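Local coordinates for uncharacterized LolA superfamily protein NE2245 (Nitrosomonas europaea ATCC 19718, PDB 3BUU) that is of unknown function but probably binds lipid or lipoprotein acyl chains outside the cytoplasm, at residues V28-T34 / S203-D209; D42-Q47 / V58-P63; T98-A102 / I192-A196. One frame throughout, in Å; residues are numbered along the deposited sequence.

Interaction 1: residues V28-T34 / S203-D209; sequences VNVAIRT and SVLDYSD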
loop_
_atom_site.group_PDB
_atom_site.type_symbol
_atom_site.label_atom_id
_atom_site.label_comp_id
_atom_site.label_asym_id
_atom_site.label_seq_id
_atom_site.Cartn_x
_atom_site.Cartn_y
_atom_site.Cartn_z
ATOM N N VAL A 28 3.448 -1.619 -11.753
ATOM C CA VAL A 28 4.496 -2.229 -10.963
ATOM C C VAL A 28 4.134 -3.666 -10.640
ATOM O O VAL A 28 2.941 -3.992 -10.555
ATOM C CB VAL A 28 4.787 -1.400 -9.692
ATOM C CG1 VAL A 28 3.627 -1.432 -8.710
ATOM C CG2 VAL A 28 6.085 -1.823 -9.021
ATOM N N ASN A 29 5.144 -4.502 -10.456
ATOM C CA ASN A 29 4.917 -5.870 -9.956
ATOM C C ASN A 29 5.238 -5.925 -8.481
ATOM O O ASN A 29 6.214 -5.331 -8.028
ATOM C CB ASN A 29 5.801 -6.877 -10.715
ATOM C CG ASN A 29 5.575 -6.822 -12.212
ATOM O OD1 ASN A 29 4.464 -6.581 -12.704
ATOM N ND2 ASN A 29 6.644 -7.018 -12.948
ATOM N N VAL A 30 4.421 -6.676 -7.748
ATOM C CA VAL A 30 4.604 -6.834 -6.309
ATOM C C VAL A 30 4.612 -8.294 -5.933
ATOM O O VAL A 30 3.661 -9.019 -6.267
ATOM C CB VAL A 30 3.472 -6.116 -5.509
ATOM C CG1 VAL A 30 3.859 -6.060 -4.029
ATOM C CG2 VAL A 30 3.230 -4.701 -6.068
ATOM N N ALA A 31 5.671 -8.729 -5.263
ATOM C CA ALA A 31 5.760 -10.096 -4.746
ATOM C C ALA A 31 5.612 -9.992 -3.234
ATOM O O ALA A 31 6.234 -9.123 -2.631
ATOM C CB ALA A 31 7.102 -10.701 -5.069
ATOM N N ILE A 32 4.775 -10.820 -2.643
ATOM C CA ILE A 32 4.517 -10.748 -1.212
ATOM C C ILE A 32 4.797 -12.138 -0.642
ATOM O O ILE A 32 4.150 -13.120 -1.013
ATOM C CB ILE A 32 3.092 -10.338 -0.871
ATOM C CG1 ILE A 32 2.754 -9.042 -1.598
ATOM C CG2 ILE A 32 2.923 -10.236 0.634
ATOM C CD1 ILE A 32 1.330 -8.483 -1.276
ATOM N N ARG A 33 5.766 -12.209 0.263
ATOM C CA ARG A 33 6.151 -13.452 0.939
ATOM C C ARG A 33 5.816 -13.278 2.408
ATOM O O ARG A 33 6.416 -12.447 3.087
ATOM C CB ARG A 33 7.659 -13.680 0.765
ATOM C CG ARG A 33 8.104 -13.913 -0.685
ATOM C CD ARG A 33 9.612 -14.189 -0.880
ATOM N NE ARG A 33 9.941 -14.671 -2.226
ATOM C CZ ARG A 33 10.031 -13.887 -3.299
ATOM N NH1 ARG A 33 9.831 -12.565 -3.209
ATOM N NH2 ARG A 33 10.332 -14.433 -4.472
ATOM N N THR A 34 4.901 -14.099 2.914
ATOM C CA THR A 34 4.497 -14.031 4.309
ATOM C C THR A 34 4.914 -15.296 5.018
ATOM O O THR A 34 4.693 -16.392 4.477
ATOM C CB THR A 34 2.991 -13.873 4.444
ATOM O OG1 THR A 34 2.577 -12.660 3.798
ATOM C CG2 THR A 34 2.533 -13.836 5.862
ATOM N N SER A 203 5.083 -10.038 6.528
ATOM C CA SER A 203 4.976 -10.031 5.083
ATOM C C SER A 203 6.009 -9.126 4.497
ATOM O O SER A 203 6.164 -7.971 4.916
ATOM C CB SER A 203 3.587 -9.518 4.659
ATOM O OG SER A 203 2.540 -10.367 5.126
ATOM N N VAL A 204 6.755 -9.655 3.530
ATOM C CA VAL A 204 7.802 -8.922 2.835
ATOM C C VAL A 204 7.305 -8.660 1.423
ATOM O O VAL A 204 7.073 -9.606 0.647
ATOM C CB VAL A 204 9.152 -9.678 2.862
ATOM C CG1 VAL A 204 10.211 -8.911 2.103
ATOM C CG2 VAL A 204 9.581 -9.958 4.298
ATOM N N LEU A 205 7.158 -7.378 1.081
ATOM C CA LEU A 205 6.669 -6.923 -0.227
ATOM C C LEU A 205 7.814 -6.390 -1.032
ATOM O O LEU A 205 8.466 -5.438 -0.601
ATOM C CB LEU A 205 5.633 -5.790 -0.076
ATOM C CG LEU A 205 4.335 -6.119 0.638
ATOM C CD1 LEU A 205 4.508 -6.186 2.147
ATOM C CD2 LEU A 205 3.305 -5.104 0.293
ATOM N N ASP A 206 8.075 -6.995 -2.196
ATOM C CA ASP A 206 9.122 -6.520 -3.075
ATOM C C ASP A 206 8.518 -6.015 -4.373
ATOM O O ASP A 206 7.733 -6.717 -5.052
ATOM C CB ASP A 206 10.101 -7.656 -3.383
ATOM C CG ASP A 206 11.005 -7.958 -2.199
ATOM O OD1 ASP A 206 11.611 -7.002 -1.644
ATOM O OD2 ASP A 206 11.135 -9.125 -1.809
ATOM N N TYR A 207 8.908 -4.799 -4.728
ATOM C CA TYR A 207 8.393 -4.070 -5.888
ATOM C C TYR A 207 9.387 -4.139 -6.997
ATOM O O TYR A 207 10.560 -3.845 -6.749
ATOM C CB TYR A 207 8.112 -2.596 -5.553
ATOM C CG TYR A 207 6.998 -2.469 -4.604
ATOM C CD1 TYR A 207 5.751 -2.136 -5.051
ATOM C CD2 TYR A 207 7.189 -2.711 -3.218
ATOM C CE1 TYR A 207 4.653 -2.035 -4.128
ATOM C CE2 TYR A 207 6.145 -2.621 -2.315
ATOM C CZ TYR A 207 4.889 -2.319 -2.770
ATOM O OH TYR A 207 3.873 -2.226 -1.839
ATOM N N SER A 208 8.951 -4.462 -8.215
ATOM C CA SER A 208 9.880 -4.595 -9.355
ATOM C C SER A 208 9.213 -4.097 -10.607
ATOM O O SER A 208 7.979 -4.047 -10.731
ATOM C CB SER A 208 10.346 -6.033 -9.472
ATOM O OG SER A 208 9.298 -6.889 -9.758
ATOM N N ASP A 209 10.069 -3.793 -11.575
ATOM C CA ASP A 209 9.676 -3.346 -12.909
ATOM C C ASP A 209 8.662 -2.212 -12.876
ATOM O O ASP A 209 7.672 -2.232 -13.618
ATOM C CB ASP A 209 9.158 -4.516 -13.725
ATOM C CG ASP A 209 9.189 -4.202 -15.223
ATOM O OD1 ASP A 209 9.975 -3.312 -15.658
ATOM O OD2 ASP A 209 8.405 -4.776 -15.971
HETATM O O HOH W 1 5.460 -3.816 -14.097
HETATM O O HOH W 2 7.059 -6.779 -15.815
HETATM O O HOH W 3 8.912 -8.089 -12.082
HETATM O O HOH W 4 9.100 -10.778 -1.060
#
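Val30 and Tyr207 lie side by side across an antiparallel strand pair of the curved, LolA-like beta-sheet, both side chains on the face that also carries Ile32, Leu205, Thr34 and Ser203. CG1 of Val30 stands over one face of the Tyr207 ring, 4.2 Å from its centroid, a CH-pi contact displaced toward the rim. CG2 of Val28 touches the same ring in plane, at its CD1 edge, so two valines border the aromatic group from different directions. Arg20 hydrogen-bonds the Tyr207 hydroxyl and makes a cation-pi contact with the ring. Further along, Ile32 and Leu205 run alongside each other with CG1 of Ile32 4.0 Å from CG of Leu205. The backbone ladder between residues 28-34 and 203-209 is regular, with paired bonds at Asn29-Ser208, Ala31-Asp206 and Arg33-Val204. On the other face, Arg33 crosses Asp206 at about a right angle in a long salt bridge through OD2; Asp206 has its stronger partner in Arg190, which pairs with OD1. One water fills in here, accepting from Arg33 NH1 at the edge of the guanidinium and donating to both Asp206 OD2 and Val204 O. Past Leu205 the apolar row ends in a polar pair: with chi1 near -60° on both residues, Thr34 OG1 and Ser203 OG are brought to a 2.7 Å hydrogen bond.

Interaction 2: residues D42-Q47 / V58-P63; sequences DLYRYQ and VMITEP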
loop_
_atom_site.group_PDB
_atom_site.type_symbol
_atom_site.label_atom_id
_atom_site.label_comp_id
_atom_site.label_asym_id
_atom_site.label_seq_id
_atom_site.Cartn_x
_atom_site.Cartn_y
_atom_site.Cartn_z
ATOM N N ASP A 42 2.281 -19.632 0.797
ATOM C CA ASP A 42 2.778 -19.655 -0.566
ATOM C C ASP A 42 3.111 -18.221 -1.003
ATOM O O ASP A 42 2.578 -17.245 -0.479
ATOM C CB ASP A 42 1.681 -20.169 -1.491
ATOM C CG ASP A 42 1.275 -21.600 -1.207
ATOM O OD1 ASP A 42 2.110 -22.401 -0.718
ATOM O OD2 ASP A 42 0.103 -21.916 -1.491
ATOM N N LEU A 43 3.989 -18.055 -1.978
ATOM C CA LEU A 43 4.312 -16.692 -2.446
ATOM C C LEU A 43 3.078 -16.143 -3.205
ATOM O O LEU A 43 2.431 -16.911 -3.890
ATOM C CB LEU A 43 5.526 -16.782 -3.375
ATOM C CG LEU A 43 5.810 -15.668 -4.385
ATOM C CD1 LEU A 43 6.308 -14.423 -3.736
ATOM C CD2 LEU A 43 6.822 -16.112 -5.423
ATOM N N TYR A 44 2.758 -14.860 -3.051
ATOM C CA TYR A 44 1.744 -14.208 -3.847
ATOM C C TYR A 44 2.428 -13.204 -4.755
ATOM O O TYR A 44 3.415 -12.556 -4.356
ATOM C CB TYR A 44 0.739 -13.479 -2.938
ATOM C CG TYR A 44 -0.321 -14.374 -2.313
ATOM C CD1 TYR A 44 -1.630 -14.246 -2.699
ATOM C CD2 TYR A 44 -0.006 -15.405 -1.408
ATOM C CE1 TYR A 44 -2.635 -15.052 -2.175
ATOM C CE2 TYR A 44 -0.995 -16.226 -0.877
ATOM C CZ TYR A 44 -2.308 -16.045 -1.279
ATOM O OH TYR A 44 -3.297 -16.876 -0.786
ATOM N N ARG A 45 1.934 -13.068 -5.976
ATOM C CA ARG A 45 2.448 -12.035 -6.871
ATOM C C ARG A 45 1.301 -11.333 -7.547
ATOM O O ARG A 45 0.269 -11.977 -7.845
ATOM C CB ARG A 45 3.365 -12.650 -7.936
ATOM C CG ARG A 45 4.653 -13.271 -7.445
ATOM C CD ARG A 45 5.553 -13.526 -8.656
ATOM N NE ARG A 45 6.667 -14.411 -8.351
ATOM C CZ ARG A 45 7.881 -13.978 -8.036
ATOM N NH1 ARG A 45 8.120 -12.675 -7.953
ATOM N NH2 ARG A 45 8.858 -14.838 -7.779
ATOM N N TYR A 46 1.494 -10.033 -7.785
ATOM C CA TYR A 46 0.469 -9.179 -8.352
ATOM C C TYR A 46 1.064 -8.267 -9.389
ATOM O O TYR A 46 2.212 -7.855 -9.284
ATOM C CB TYR A 46 -0.135 -8.261 -7.274
ATOM C CG TYR A 46 -0.744 -9.023 -6.118
ATOM C CD1 TYR A 46 -2.076 -9.357 -6.102
ATOM C CD2 TYR A 46 0.041 -9.414 -5.021
ATOM C CE1 TYR A 46 -2.623 -10.064 -5.047
ATOM C CE2 TYR A 46 -0.520 -10.106 -3.958
ATOM C CZ TYR A 46 -1.827 -10.423 -3.984
ATOM O OH TYR A 46 -2.373 -11.125 -2.935
ATOM N N GLN A 47 0.254 -7.889 -10.368
ATOM C CA GLN A 47 0.563 -6.771 -11.228
ATOM C C GLN A 47 -0.400 -5.660 -10.859
ATOM O O GLN A 47 -1.611 -5.891 -10.781
ATOM C CB GLN A 47 0.369 -7.122 -12.706
ATOM C CG GLN A 47 0.693 -5.877 -13.583
ATOM C CD GLN A 47 0.213 -5.952 -15.014
ATOM O OE1 GLN A 47 -0.944 -5.641 -15.303
ATOM N NE2 GLN A 47 1.106 -6.300 -15.921
ATOM N N VAL A 58 -5.582 -4.347 -9.555
ATOM C CA VAL A 58 -4.618 -5.255 -8.956
ATOM C C VAL A 58 -4.958 -6.650 -9.451
ATOM O O VAL A 58 -6.037 -7.168 -9.169
ATOM C CB VAL A 58 -4.681 -5.208 -7.431
ATOM C CG1 VAL A 58 -3.700 -6.216 -6.818
ATOM C CG2 VAL A 58 -4.354 -3.774 -6.926
HETATM N N MSE A 59 -4.023 -7.249 -10.171
HETATM C CA MSE A 59 -4.279 -8.581 -10.786
HETATM C C MSE A 59 -3.345 -9.610 -10.176
HETATM O O MSE A 59 -2.162 -9.420 -10.195
HETATM C CB MSE A 59 -4.008 -8.493 -12.275
HETATM C CG MSE A 59 -5.092 -7.728 -13.048
HETATM SE SE MSE A 59 -4.796 -7.347 -14.891
HETATM C CE MSE A 59 -2.902 -7.666 -15.002
ATOM N N ILE A 60 -3.903 -10.679 -9.610
ATOM C CA ILE A 60 -3.097 -11.742 -8.995
ATOM C C ILE A 60 -2.548 -12.661 -10.051
ATOM O O ILE A 60 -3.278 -13.111 -10.940
ATOM C CB ILE A 60 -3.835 -12.546 -7.941
ATOM C CG1 ILE A 60 -2.876 -13.520 -7.229
ATOM C CG2 ILE A 60 -4.981 -13.234 -8.515
ATOM C CD1 ILE A 60 -3.283 -13.849 -5.863
ATOM N N THR A 61 -1.263 -12.941 -9.970
ATOM C CA THR A 61 -0.649 -13.821 -10.929
ATOM C C THR A 61 -0.224 -15.164 -10.297
ATOM O O THR A 61 -0.070 -16.148 -11.013
ATOM C CB THR A 61 0.542 -13.129 -11.625
ATOM O OG1 THR A 61 1.517 -12.772 -10.658
ATOM C CG2 THR A 61 0.136 -11.874 -12.403
ATOM N N GLU A 62 0.026 -15.207 -8.994
ATOM C CA GLU A 62 0.338 -16.467 -8.302
ATOM C C GLU A 62 -0.128 -16.253 -6.859
ATOM O O GLU A 62 -0.114 -15.113 -6.390
ATOM C CB GLU A 62 1.855 -16.819 -8.347
ATOM C CG GLU A 62 2.579 -16.577 -9.696
ATOM C CD GLU A 62 4.101 -16.463 -9.607
ATOM O OE1 GLU A 62 4.656 -16.509 -8.489
ATOM O OE2 GLU A 62 4.740 -16.307 -10.674
ATOM N N PRO A 63 -0.502 -17.327 -6.132
ATOM C CA PRO A 63 -0.440 -18.760 -6.557
ATOM C C PRO A 63 -1.524 -19.133 -7.554
ATOM O O PRO A 63 -2.488 -18.401 -7.708
ATOM C CB PRO A 63 -0.635 -19.528 -5.267
ATOM C CG PRO A 63 -1.082 -18.600 -4.251
ATOM C CD PRO A 63 -1.018 -17.180 -4.763
#
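Pro63 lays its CD over the centre of the Tyr44 ring, 3.6 Å from the centroid and 8° off the ring normal, a close CH-pi contact at the open end of the hairpin formed by strands 39-51 and 55-62. Ile60 CD1 reaches the same ring at CD1 and also meets CE1 of Tyr46. With CG1 anti to its backbone N (chi1 -173°), Ile60 extends its chain between the two tyrosines. Val58 CG1 touches Tyr46 at CD1, 3.6 Å away. On the other face, Arg45 and Glu62 run side by side, and NE of Arg45 gives a weak, bent hydrogen bond to Glu62 OE1 at 2.9 Å within a salt bridge. The carboxylate meets the guanidinium at its edge; the two planes are 84° apart, and OE1 is the oxygen that bonds.

Behind these contacts lies a classic beta bulge: Thr61 and Glu62 both face Arg45. Arg45 O takes a nearly straight bond from Thr61 N at 2.8 Å, with weak ones from Glu62 N and Thr61 OG1. Beyond the bulge, Gln47 and Met59, a selenomethionine, exchange two backbone hydrogen bonds. At the other end, Glu62 O, just before the cis peptide to Pro63, receives Arg45 N. Strand 39-51 is bonded on its far side to strand 26-36, strand 55-62 is bonded on its other side to strand 70-74, Val58 with Ile71, and strand 96-98 packs against Tyr44 and Tyr46.

Interaction 3: residues T98-A102 / I192-A196; sequences TGQVA and IMEDA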
loop_
_atom_site.group_PDB
_atom_site.type_symbol
_atom_site.label_atom_id
_atom_site.label_comp_id
_atom_site.label_asym_id
_atom_site.label_seq_id
_atom_site.Cartn_x
_atom_site.Cartn_y
_atom_site.Cartn_z
ATOM N N THR A 98 -3.540 -10.443 1.764
ATOM C CA THR A 98 -2.835 -11.657 2.134
ATOM C C THR A 98 -1.896 -11.299 3.285
ATOM O O THR A 98 -1.380 -10.169 3.325
ATOM C CB THR A 98 -2.089 -12.260 0.930
ATOM O OG1 THR A 98 -1.500 -13.468 1.338
ATOM C CG2 THR A 98 -1.014 -11.352 0.415
ATOM N N GLY A 99 -1.672 -12.227 4.204
ATOM C CA GLY A 99 -0.728 -11.967 5.263
ATOM C C GLY A 99 -1.062 -10.691 6.011
ATOM O O GLY A 99 -2.208 -10.503 6.401
ATOM N N GLN A 100 -0.056 -9.854 6.200
ATOM C CA GLN A 100 -0.199 -8.608 6.918
ATOM C C GLN A 100 -0.512 -7.434 6.006
ATOM O O GLN A 100 -0.345 -6.294 6.413
ATOM C CB GLN A 100 1.089 -8.339 7.713
ATOM C CG GLN A 100 1.286 -9.339 8.808
ATOM C CD GLN A 100 0.162 -9.253 9.809
ATOM O OE1 GLN A 100 -0.056 -8.213 10.396
ATOM N NE2 GLN A 100 -0.540 -10.372 10.044
ATOM N N VAL A 101 -0.972 -7.716 4.775
ATOM C CA VAL A 101 -1.214 -6.696 3.765
ATOM C C VAL A 101 -2.698 -6.485 3.596
ATOM O O VAL A 101 -3.443 -7.455 3.373
ATOM C CB VAL A 101 -0.553 -7.104 2.449
ATOM C CG1 VAL A 101 -0.672 -5.975 1.424
ATOM C CG2 VAL A 101 0.938 -7.459 2.677
ATOM N N ALA A 102 -3.152 -5.240 3.713
ATOM C CA ALA A 102 -4.558 -4.858 3.477
ATOM C C ALA A 102 -4.727 -4.561 1.981
ATOM O O ALA A 102 -3.787 -4.174 1.295
ATOM C CB ALA A 102 -4.889 -3.646 4.275
ATOM N N ILE A 192 8.383 -4.143 4.678
ATOM C CA ILE A 192 8.167 -5.267 5.604
ATOM C C ILE A 192 7.060 -4.906 6.547
ATOM O O ILE A 192 7.161 -3.906 7.222
ATOM C CB ILE A 192 9.457 -5.602 6.365
ATOM C CG1 ILE A 192 10.626 -5.834 5.381
ATOM C CG2 ILE A 192 9.246 -6.813 7.266
ATOM C CD1 ILE A 192 11.512 -4.637 5.287
HETATM N N MSE A 193 6.019 -5.723 6.571
HETATM C CA MSE A 193 4.847 -5.498 7.432
HETATM C C MSE A 193 4.779 -6.592 8.465
HETATM O O MSE A 193 4.702 -7.769 8.124
HETATM C CB MSE A 193 3.534 -5.443 6.639
HETATM C CG MSE A 193 3.460 -4.198 5.740
HETATM SE SE MSE A 193 1.709 -3.879 5.014
HETATM C CE MSE A 193 2.190 -2.254 4.229
ATOM N N GLU A 194 4.790 -6.183 9.734
ATOM C CA GLU A 194 4.894 -7.103 10.863
ATOM C C GLU A 194 3.607 -7.002 11.685
ATOM O O GLU A 194 3.141 -5.897 12.002
ATOM C CB GLU A 194 6.120 -6.674 11.687
ATOM C CG GLU A 194 6.414 -7.525 12.931
ATOM C CD GLU A 194 7.611 -6.973 13.731
ATOM O OE1 GLU A 194 8.422 -6.247 13.120
ATOM O OE2 GLU A 194 7.756 -7.240 14.955
ATOM N N ASP A 195 3.021 -8.149 12.031
ATOM C CA ASP A 195 1.889 -8.166 12.954
ATOM C C ASP A 195 2.341 -7.651 14.316
ATOM O O ASP A 195 3.375 -8.078 14.807
ATOM C CB ASP A 195 1.379 -9.584 13.104
ATOM C CG ASP A 195 0.016 -9.657 13.778
ATOM O OD1 ASP A 195 -0.564 -8.631 14.215
ATOM O OD2 ASP A 195 -0.474 -10.785 13.894
ATOM N N ALA A 196 1.551 -6.743 14.904
ATOM C CA ALA A 196 1.790 -6.288 16.276
ATOM C C ALA A 196 1.080 -7.129 17.311
ATOM O O ALA A 196 1.318 -6.954 18.492
ATOM C CB ALA A 196 1.413 -4.836 16.452
#
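Gln100 and Met193 face each other where a tight turn meets the side of a strand, their CA atoms 5.9 Å apart. Residues 98-101 form a type II' beta turn, closed by Val101 N to Thr98 O at 2.9 Å; Gly99, with a positive phi of 55°, takes the second position. Residues 192-195 are extended, and the contact is made chiefly by the side chains of Gln100, Met193 and Asp195, with the Gln100 carbonyl and strand backbone. The selenium of Met193, a selenomethionine, comes 3.5 Å from Gln100 O and 4.3 Å from CG2 of Val101, while the CB atoms of Gln100 and Met193 meet at 3.9 Å. Met193 is extended beyond CG, which carries the selenium along the turn. Gln100 instead bends at chi2 (-63°), folding its amide back against Asp195. The amide and carboxylate planes are 17° apart, and Gln100 OE1 lies 3.2 Å from Asp195 CA in van der Waals contact. The polar ends are engaged elsewhere: Gln100 NE2 bonds to Glu201 OE1, Asp195 OD2 to Ser199 OG and Asp195 OD1 to Leu197 N. Gln100 O also accepts from Lys172 NZ. Strand 185-195 is bonded between strands 170-182 and 202-212, while helix 103-107, which follows the short strand 101-102, touches both sides of the contact, Ile106 against Val101 and Asp105 against Met193.

Interactions 1 and 2 share one run of antiparallel strands: strands 26-36 and 39-51 are neighbours, joined by Ile32 N to Tyr44 O and Val30 O to Tyr46 N. Both are partly buried, with apolar and aromatic groups on one face and ion pairs on the other; the ladder of interaction 1 is regular, that of interaction 2 broken by a bulge. Interaction 3 is smaller and buried, resting on van der Waals contact between turn and strand. It adjoins interaction 1 through Ser203, whose O accepts from Met193 N and whose OG pairs with Gln100 N. Thr98, at the start of the same turn, packs against Tyr44 and Tyr46 of interaction 2.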